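Local structure of RNA 2'-o-ribose methyltransferase (Thermus thermophilus, 1IPA) at residues R28-G33 against I97-M102; L47-V52 against A75-S80; L190-P195 against E227-Q232. The protein probably methylates the 2'-hydroxyl of ribose in RNA, as a TrmH-family enzyme whose fold contains a deep trefoil knot. All blocks are in the same frame, centred on the assembly; numbering follows the deposited sequence.

Interaction 1: residues R28-G33 against I97-M102; sequences RFLIEG and IALARM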
loop_
_atom_site.group_PDB
_atom_site.type_symbol
_atom_site.label_atom_id
_atom_site.label_comp_id
_atom_site.label_asym_id
_atom_site.label_seq_id
_atom_site.Cartn_x
_atom_site.Cartn_y
_atom_site.Cartn_z
ATOM N N ARG A 28 -10.728 4.269 -14.113
ATOM C CA ARG A 28 -11.590 3.441 -13.283
ATOM C C ARG A 28 -10.838 2.218 -12.765
ATOM O O ARG A 28 -9.847 1.788 -13.363
ATOM C CB ARG A 28 -12.828 3.037 -14.075
ATOM C CG ARG A 28 -13.812 4.183 -14.191
ATOM C CD ARG A 28 -14.945 3.884 -15.133
ATOM N NE ARG A 28 -15.959 4.935 -15.071
ATOM C CZ ARG A 28 -15.763 6.197 -15.437
ATOM N NH1 ARG A 28 -14.582 6.582 -15.902
ATOM N NH2 ARG A 28 -16.748 7.078 -15.330
ATOM N N PHE A 29 -11.293 1.680 -11.639
ATOM C CA PHE A 29 -10.655 0.515 -11.050
ATOM C C PHE A 29 -11.634 -0.239 -10.163
ATOM O O PHE A 29 -12.632 0.319 -9.700
ATOM C CB PHE A 29 -9.391 0.912 -10.257
ATOM C CG PHE A 29 -9.659 1.797 -9.066
ATOM C CD1 PHE A 29 -9.575 1.286 -7.772
ATOM C CD2 PHE A 29 -9.973 3.148 -9.233
ATOM C CE1 PHE A 29 -9.798 2.098 -6.662
ATOM C CE2 PHE A 29 -10.199 3.970 -8.122
ATOM C CZ PHE A 29 -10.108 3.436 -6.833
ATOM N N LEU A 30 -11.336 -1.516 -9.945
ATOM C CA LEU A 30 -12.180 -2.380 -9.151
ATOM C C LEU A 30 -11.730 -2.414 -7.708
ATOM O O LEU A 30 -10.536 -2.318 -7.405
ATOM C CB LEU A 30 -12.155 -3.795 -9.726
ATOM C CG LEU A 30 -12.556 -3.934 -11.196
ATOM C CD1 LEU A 30 -12.089 -5.277 -11.733
ATOM C CD2 LEU A 30 -14.057 -3.769 -11.338
ATOM N N ILE A 31 -12.698 -2.540 -6.812
ATOM C CA ILE A 31 -12.400 -2.608 -5.402
ATOM C C ILE A 31 -13.097 -3.830 -4.809
ATOM O O ILE A 31 -14.303 -3.811 -4.563
ATOM C CB ILE A 31 -12.866 -1.337 -4.679
ATOM C CG1 ILE A 31 -12.237 -0.100 -5.347
ATOM C CG2 ILE A 31 -12.494 -1.422 -3.207
ATOM C CD1 ILE A 31 -12.645 1.247 -4.718
ATOM N N GLU A 32 -12.327 -4.892 -4.601
ATOM C CA GLU A 32 -12.830 -6.148 -4.034
ATOM C C GLU A 32 -12.770 -6.174 -2.497
ATOM O O GLU A 32 -11.725 -5.903 -1.901
ATOM C CB GLU A 32 -12.025 -7.322 -4.612
ATOM C CG GLU A 32 -12.222 -8.666 -3.931
ATOM C CD GLU A 32 -11.672 -9.842 -4.764
ATOM O OE1 GLU A 32 -10.585 -9.711 -5.376
ATOM O OE2 GLU A 32 -12.330 -10.906 -4.796
ATOM N N GLY A 33 -13.897 -6.492 -1.866
ATOM C CA GLY A 33 -13.938 -6.565 -0.419
ATOM C C GLY A 33 -14.726 -5.455 0.242
ATOM O O GLY A 33 -14.540 -4.274 -0.067
ATOM N N ILE A 97 -17.919 -6.504 -4.963
ATOM C CA ILE A 97 -16.845 -5.855 -5.713
ATOM C C ILE A 97 -17.430 -4.598 -6.325
ATOM O O ILE A 97 -18.514 -4.641 -6.904
ATOM C CB ILE A 97 -16.337 -6.718 -6.879
ATOM C CG1 ILE A 97 -15.746 -8.029 -6.367
ATOM C CG2 ILE A 97 -15.303 -5.935 -7.671
ATOM C CD1 ILE A 97 -15.193 -8.916 -7.482
ATOM N N ALA A 98 -16.720 -3.483 -6.223
ATOM C CA ALA A 98 -17.241 -2.248 -6.776
ATOM C C ALA A 98 -16.394 -1.677 -7.898
ATOM O O ALA A 98 -15.220 -2.018 -8.054
ATOM C CB ALA A 98 -17.394 -1.223 -5.673
ATOM N N LEU A 99 -17.017 -0.824 -8.698
ATOM C CA LEU A 99 -16.331 -0.151 -9.786
ATOM C C LEU A 99 -16.141 1.254 -9.251
ATOM O O LEU A 99 -17.111 1.906 -8.858
ATOM C CB LEU A 99 -17.202 -0.106 -11.044
ATOM C CG LEU A 99 -16.624 0.650 -12.245
ATOM C CD1 LEU A 99 -15.311 -0.014 -12.677
ATOM C CD2 LEU A 99 -17.623 0.656 -13.400
ATOM N N ALA A 100 -14.906 1.730 -9.235
ATOM C CA ALA A 100 -14.638 3.057 -8.713
ATOM C C ALA A 100 -14.041 3.996 -9.747
ATOM O O ALA A 100 -13.444 3.563 -10.725
ATOM C CB ALA A 100 -13.707 2.948 -7.517
ATOM N N ARG A 101 -14.216 5.291 -9.509
ATOM C CA ARG A 101 -13.681 6.338 -10.368
ATOM C C ARG A 101 -12.294 6.683 -9.821
ATOM O O ARG A 101 -12.152 6.963 -8.636
ATOM C CB ARG A 101 -14.568 7.579 -10.278
ATOM C CG ARG A 101 -15.342 7.928 -11.529
ATOM C CD ARG A 101 -14.519 8.778 -12.497
ATOM N NE ARG A 101 -15.355 9.279 -13.586
ATOM C CZ ARG A 101 -14.941 10.111 -14.537
ATOM N NH1 ARG A 101 -13.689 10.546 -14.545
ATOM N NH2 ARG A 101 -15.787 10.519 -15.473
ATOM N N MET A 102 -11.271 6.659 -10.669
ATOM C CA MET A 102 -9.929 7.000 -10.214
ATOM C C MET A 102 -9.931 8.474 -9.772
ATOM O O MET A 102 -10.114 9.376 -10.579
ATOM C CB MET A 102 -8.922 6.772 -11.343
ATOM C CG MET A 102 -7.479 6.688 -10.900
ATOM S SD MET A 102 -6.361 6.375 -12.265
ATOM C CE MET A 102 -6.440 4.643 -12.340
#
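Strands 28-32 and 97-101 run antiparallel, their axes 153° apart and 4.6 Å from each other at closest approach, with F29-A100 and I31-A98 as the hydrogen-bonded pairs and R28-R101, L30-L99 and E32-I97 as the non-hydrogen-bonded ones. Each hydrogen-bonded pair makes two backbone bonds; A100 N to F29 O, at 2.7 Å, is the shortest of the four. F29, I31, A98 and A100 share one face. With chi1 at 64°, F29 CG stands between its own backbone N and carbonyl carbon, and the ring turns back toward the partner strand. A100 CB consequently sits over a ring face, 3.9 Å from the centroid and 20° off the normal, which is the geometry of a CH-pi contact. I31 CD1 meets the same methyl at 3.4 Å, so the A100 methyl touches both the ring face and the isoleucine tip, while the backbone of M102 reaches the ring edge. On the other face, L30 CD2 touches L99 CD1 at 4.2 Å. R28 runs extended from CG to NE, and its NH2 comes 3.1 Å from R101 NE. Both atoms are donors, so this is no hydrogen bond; the guanidinium planes are strongly inclined to each other, with R28 NH1 above a face of the R101 group. The E48 carboxylate, salt-bridged to R28 NE, probably offsets the gathered charge. The buried E32 carboxylate is satisfied by S88 OG and by the backbone N of V89 and A94. The pairing places 28-32 at an edge of the mixed sheet of the N-terminal, eL30-like part of the protein: helix 34-42 packs on I31 and A98, helix 20-26 reaches F29 and M102, and strand 47-53 flanks 96-101 on its other side.

Interaction 2: residues L47-V52 against A75-S80; sequences LEQALV and ALLEVS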
loop_
_atom_site.group_PDB
_atom_site.type_symbol
_atom_site.label_atom_id
_atom_site.label_comp_id
_atom_site.label_asym_id
_atom_site.label_seq_id
_atom_site.Cartn_x
_atom_site.Cartn_y
_atom_site.Cartn_z
ATOM N N LEU A 47 -18.004 5.822 -6.326
ATOM C CA LEU A 47 -18.307 4.511 -6.876
ATOM C C LEU A 47 -19.342 4.671 -7.985
ATOM O O LEU A 47 -20.148 5.596 -7.948
ATOM C CB LEU A 47 -18.870 3.613 -5.769
ATOM C CG LEU A 47 -17.928 2.670 -5.009
ATOM C CD1 LEU A 47 -16.512 3.232 -4.910
ATOM C CD2 LEU A 47 -18.526 2.400 -3.642
ATOM N N GLU A 48 -19.318 3.791 -8.979
ATOM C CA GLU A 48 -20.302 3.874 -10.055
ATOM C C GLU A 48 -21.250 2.685 -10.024
ATOM O O GLU A 48 -22.433 2.818 -10.335
ATOM C CB GLU A 48 -19.619 3.971 -11.412
ATOM C CG GLU A 48 -18.745 5.195 -11.535
ATOM C CD GLU A 48 -18.411 5.530 -12.967
ATOM O OE1 GLU A 48 -18.059 4.600 -13.720
ATOM O OE2 GLU A 48 -18.498 6.726 -13.330
ATOM N N GLN A 49 -20.734 1.523 -9.650
ATOM C CA GLN A 49 -21.577 0.348 -9.556
ATOM C C GLN A 49 -21.007 -0.702 -8.620
ATOM O O GLN A 49 -19.807 -0.736 -8.362
ATOM C CB GLN A 49 -21.829 -0.259 -10.939
ATOM C CG GLN A 49 -20.625 -0.813 -11.647
ATOM C CD GLN A 49 -20.996 -1.384 -13.001
ATOM O OE1 GLN A 49 -21.679 -0.732 -13.789
ATOM N NE2 GLN A 49 -20.548 -2.602 -13.279
ATOM N N ALA A 50 -21.889 -1.549 -8.100
ATOM C CA ALA A 50 -21.483 -2.602 -7.192
ATOM C C ALA A 50 -22.011 -3.945 -7.654
ATOM O O ALA A 50 -23.174 -4.067 -8.027
ATOM C CB ALA A 50 -21.989 -2.306 -5.789
ATOM N N LEU A 51 -21.148 -4.950 -7.638
ATOM C CA LEU A 51 -21.552 -6.292 -8.019
ATOM C C LEU A 51 -21.791 -7.049 -6.722
ATOM O O LEU A 51 -21.095 -6.818 -5.730
ATOM C CB LEU A 51 -20.463 -6.971 -8.851
ATOM C CG LEU A 51 -20.463 -6.626 -10.343
ATOM C CD1 LEU A 51 -20.286 -5.130 -10.557
ATOM C CD2 LEU A 51 -19.350 -7.401 -11.024
ATOM N N VAL A 52 -22.778 -7.943 -6.733
ATOM C CA VAL A 52 -23.146 -8.717 -5.552
ATOM C C VAL A 52 -23.337 -10.204 -5.837
ATOM O O VAL A 52 -23.980 -10.571 -6.815
ATOM C CB VAL A 52 -24.452 -8.177 -4.961
ATOM C CG1 VAL A 52 -24.827 -8.957 -3.710
ATOM C CG2 VAL A 52 -24.307 -6.696 -4.665
ATOM N N ALA A 75 -25.518 1.735 -9.941
ATOM C CA ALA A 75 -26.137 0.540 -10.498
ATOM C C ALA A 75 -25.581 -0.709 -9.819
ATOM O O ALA A 75 -24.380 -0.814 -9.577
ATOM C CB ALA A 75 -25.893 0.474 -12.006
ATOM N N LEU A 76 -26.463 -1.653 -9.508
ATOM C CA LEU A 76 -26.053 -2.890 -8.857
ATOM C C LEU A 76 -26.193 -4.054 -9.832
ATOM O O LEU A 76 -27.005 -4.006 -10.756
ATOM C CB LEU A 76 -26.914 -3.136 -7.619
ATOM C CG LEU A 76 -27.018 -1.921 -6.686
ATOM C CD1 LEU A 76 -28.074 -2.163 -5.615
ATOM C CD2 LEU A 76 -25.657 -1.637 -6.061
ATOM N N LEU A 77 -25.388 -5.090 -9.631
ATOM C CA LEU A 77 -25.415 -6.273 -10.480
ATOM C C LEU A 77 -25.393 -7.542 -9.639
ATOM O O LEU A 77 -24.445 -7.787 -8.896
ATOM C CB LEU A 77 -24.203 -6.308 -11.420
ATOM C CG LEU A 77 -24.130 -5.522 -12.734
ATOM C CD1 LEU A 77 -25.283 -5.937 -13.635
ATOM C CD2 LEU A 77 -24.162 -4.025 -12.461
ATOM N N GLU A 78 -26.445 -8.344 -9.744
ATOM C CA GLU A 78 -26.481 -9.600 -9.020
ATOM C C GLU A 78 -25.613 -10.466 -9.921
ATOM O O GLU A 78 -25.921 -10.658 -11.096
ATOM C CB GLU A 78 -27.911 -10.125 -8.939
ATOM C CG GLU A 78 -28.103 -11.297 -7.999
ATOM C CD GLU A 78 -29.562 -11.507 -7.641
ATOM O OE1 GLU A 78 -30.387 -11.676 -8.571
ATOM O OE2 GLU A 78 -29.882 -11.496 -6.431
ATOM N N VAL A 79 -24.524 -10.984 -9.367
ATOM C CA VAL A 79 -23.572 -11.758 -10.144
ATOM C C VAL A 79 -23.269 -13.162 -9.618
ATOM O O VAL A 79 -23.514 -13.465 -8.453
ATOM C CB VAL A 79 -22.265 -10.935 -10.256
ATOM C CG1 VAL A 79 -21.097 -11.814 -10.594
ATOM C CG2 VAL A 79 -22.439 -9.850 -11.305
ATOM N N SER A 80 -22.732 -14.011 -10.493
ATOM C CA SER A 80 -22.380 -15.380 -10.135
ATOM C C SER A 80 -20.948 -15.457 -9.611
ATOM O O SER A 80 -20.156 -14.521 -9.773
ATOM C CB SER A 80 -22.527 -16.305 -11.348
ATOM O OG SER A 80 -21.424 -16.190 -12.233
#
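L51 and L77 lie side by side on neighbouring parallel strands, pointing the same way from one face of the sheet. Their backbones, 47-52 and 75-79, run 18° from parallel, and five N-H to O bonds alternate between them: A75 to E48, A50 to A75, L77 to A50, V52 to L77 and V79 to V52. The first is the longest, at 3.3 Å between A75 N and E48 O, and the last is nearly straight, 176° at the hydrogen. The side chain of L51 can be followed outward. Its CB is 4.1 Å from L77 O, still close to the partner backbone. A chi1 of -83° sets CG anti to the carbonyl carbon, and there it is equally near two groups, L77 CB and V79 CG2, each 3.9 Å away. At the tip the branches divide the neighbours: CD1 goes to L77 CB at 4.2 Å and CD2 to V79 CG2 at 4.0 Å. Next along this face, the extended Q49 crosses L77, its NE2 passing L77 CD2 at 4.0 Å in a van der Waals contact of amide N and methyl; the polar partner is R10, whose NH2 binds Q49 OE1. On the opposite face A50 CB meets L76 CD2 at 3.7 Å, and Y65 of helix 59-66 touches both L76 and V52. That helix lies between the two strands in the chain, which makes the unit a beta-alpha-beta element of the eL30-like part. The division of labour is clear from these contacts: main-chain amides and carbonyls supply all the hydrogen bonding between the segments and hold the strands together, while side chains meet mainly through aliphatic carbons, and the fit of leucine and valine branches on one face probably helps select this register.

Interaction 3: residues L190-P195 against E227-Q232; sequences LVATTP and EAAQTQ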
loop_
_atom_site.group_PDB
_atom_site.type_symbol
_atom_site.label_atom_id
_atom_site.label_comp_id
_atom_site.label_asym_id
_atom_site.label_seq_id
_atom_site.Cartn_x
_atom_site.Cartn_y
_atom_site.Cartn_z
ATOM N N LEU A 190 18.205 10.667 8.486
ATOM C CA LEU A 190 17.960 9.405 7.821
ATOM C C LEU A 190 18.685 8.240 8.485
ATOM O O LEU A 190 19.872 8.329 8.779
ATOM C CB LEU A 190 18.388 9.521 6.359
ATOM C CG LEU A 190 18.451 8.247 5.502
ATOM C CD1 LEU A 190 17.059 7.659 5.292
ATOM C CD2 LEU A 190 19.098 8.587 4.156
ATOM N N VAL A 191 17.950 7.157 8.722
ATOM C CA VAL A 191 18.488 5.934 9.322
ATOM C C VAL A 191 18.380 4.852 8.245
ATOM O O VAL A 191 17.283 4.527 7.786
ATOM C CB VAL A 191 17.654 5.499 10.561
ATOM C CG1 VAL A 191 18.140 4.142 11.088
ATOM C CG2 VAL A 191 17.740 6.556 11.648
ATOM N N ALA A 192 19.512 4.312 7.819
ATOM C CA ALA A 192 19.497 3.284 6.787
ATOM C C ALA A 192 19.650 1.889 7.385
ATOM O O ALA A 192 20.454 1.677 8.288
ATOM C CB ALA A 192 20.607 3.541 5.772
ATOM N N THR A 193 18.867 0.948 6.872
ATOM C CA THR A 193 18.896 -0.431 7.336
ATOM C C THR A 193 19.817 -1.263 6.438
ATOM O O THR A 193 19.706 -1.227 5.214
ATOM C CB THR A 193 17.468 -1.048 7.313
ATOM O OG1 THR A 193 16.570 -0.215 8.059
ATOM C CG2 THR A 193 17.468 -2.441 7.931
ATOM N N THR A 194 20.742 -1.990 7.057
ATOM C CA THR A 194 21.674 -2.850 6.334
ATOM C C THR A 194 22.068 -4.015 7.228
ATOM O O THR A 194 22.195 -3.858 8.445
ATOM C CB THR A 194 22.973 -2.105 5.933
ATOM O OG1 THR A 194 23.510 -1.422 7.072
ATOM C CG2 THR A 194 22.696 -1.104 4.844
ATOM N N PRO A 195 22.269 -5.203 6.638
ATOM C CA PRO A 195 22.656 -6.371 7.434
ATOM C C PRO A 195 24.085 -6.274 7.974
ATOM O O PRO A 195 24.439 -6.965 8.921
ATOM C CB PRO A 195 22.473 -7.525 6.454
ATOM C CG PRO A 195 22.816 -6.884 5.132
ATOM C CD PRO A 195 22.071 -5.574 5.226
ATOM N N GLU A 227 25.816 6.462 2.608
ATOM C CA GLU A 227 26.637 7.643 2.807
ATOM C C GLU A 227 25.765 8.824 3.221
ATOM O O GLU A 227 26.224 9.738 3.903
ATOM C CB GLU A 227 27.394 7.973 1.517
ATOM C CG GLU A 227 28.333 6.855 1.075
ATOM C CD GLU A 227 29.002 7.122 -0.264
ATOM O OE1 GLU A 227 28.283 7.243 -1.283
ATOM O OE2 GLU A 227 30.251 7.206 -0.298
ATOM N N ALA A 228 24.495 8.792 2.823
ATOM C CA ALA A 228 23.581 9.877 3.156
ATOM C C ALA A 228 22.947 9.749 4.536
ATOM O O ALA A 228 22.448 10.732 5.084
ATOM C CB ALA A 228 22.494 9.980 2.101
ATOM N N ALA A 229 22.971 8.552 5.105
ATOM C CA ALA A 229 22.356 8.326 6.413
ATOM C C ALA A 229 23.148 8.868 7.595
ATOM O O ALA A 229 24.372 8.840 7.596
ATOM C CB ALA A 229 22.108 6.834 6.615
ATOM N N GLN A 230 22.430 9.363 8.600
ATOM C CA GLN A 230 23.056 9.870 9.813
ATOM C C GLN A 230 23.395 8.665 10.688
ATOM O O GLN A 230 24.297 8.718 11.525
ATOM C CB GLN A 230 22.099 10.790 10.580
ATOM C CG GLN A 230 22.043 12.233 10.092
ATOM C CD GLN A 230 21.695 12.348 8.621
ATOM O OE1 GLN A 230 22.536 12.712 7.804
ATOM N NE2 GLN A 230 20.454 12.034 8.277
ATOM N N THR A 231 22.660 7.576 10.486
ATOM C CA THR A 231 22.876 6.360 11.254
ATOM C C THR A 231 22.558 5.143 10.400
ATOM O O THR A 231 21.622 5.165 9.605
ATOM C CB THR A 231 21.955 6.297 12.495
ATOM O OG1 THR A 231 22.004 7.540 13.205
ATOM C CG2 THR A 231 22.402 5.176 13.421
ATOM N N GLN A 232 23.343 4.086 10.564
ATOM C CA GLN A 232 23.122 2.845 9.841
ATOM C C GLN A 232 22.783 1.812 10.894
ATOM O O GLN A 232 23.424 1.739 11.942
ATOM C CB GLN A 232 24.364 2.446 9.059
ATOM C CG GLN A 232 24.433 3.135 7.714
ATOM C CD GLN A 232 25.790 3.012 7.065
ATOM O OE1 GLN A 232 26.325 1.907 6.907
ATOM N NE2 GLN A 232 26.355 4.149 6.678
#
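The flat groups that meet here are peptide units, beginning with the carbonyl of L190. Q230 N lies in the plane of that carbonyl, 2.8 Å from L190 O, and T231 N adds a weak bond at 3.4 Å, so one oxygen takes two successive amides in the turn that leads into strand 231-233. A229 CB also comes close to this oxygen. The second flat group is the T231 carbonyl, met nearly head-on by A192 N at 2.9 Å, while V191 CA makes a CA-H...O contact with the same oxygen. These bonds set a short parallel pairing, V191 with T231 and A192 with Q232. Apolar contact gathers on A229, whose CB is 3.7 Å from A192 CB and 4.1 Å from L190 CG. With CG anti to its backbone N (chi1 170°), L190 also sends CD2 to A228 CB, 4.2 Å away. T194 OG1 is buried here with no partner in the model. Strand 231-233 ends the six-stranded parallel sheet of the SPOUT-type methyltransferase fold; inward of it, strand 190-193 pairs with 210-214, L226 of helix 223-228 packs on A192, and L180 of helix 176-185 packs on A228.

Overall arrangement
Interactions 1 and 2 belong to one mixed sheet: their centres are 10 Å apart, strands 96-101 and 47-53 are neighbours, and along the chain interaction 2 is nested inside the loop that interaction 1 closes. Interaction 3 follows later, in the parallel methyltransferase sheet, with its centre 39 Å from that of interaction 1 and 48 Å from that of interaction 2. Interaction 1 is the most buried and mixes aromatic, aliphatic and charged groups across an antiparallel pair. The other two are partly buried and parallel, interaction 2 with a long backbone ladder and branched aliphatic chains, interaction 3 with a short edge pairing and one leucine packed on small alanines.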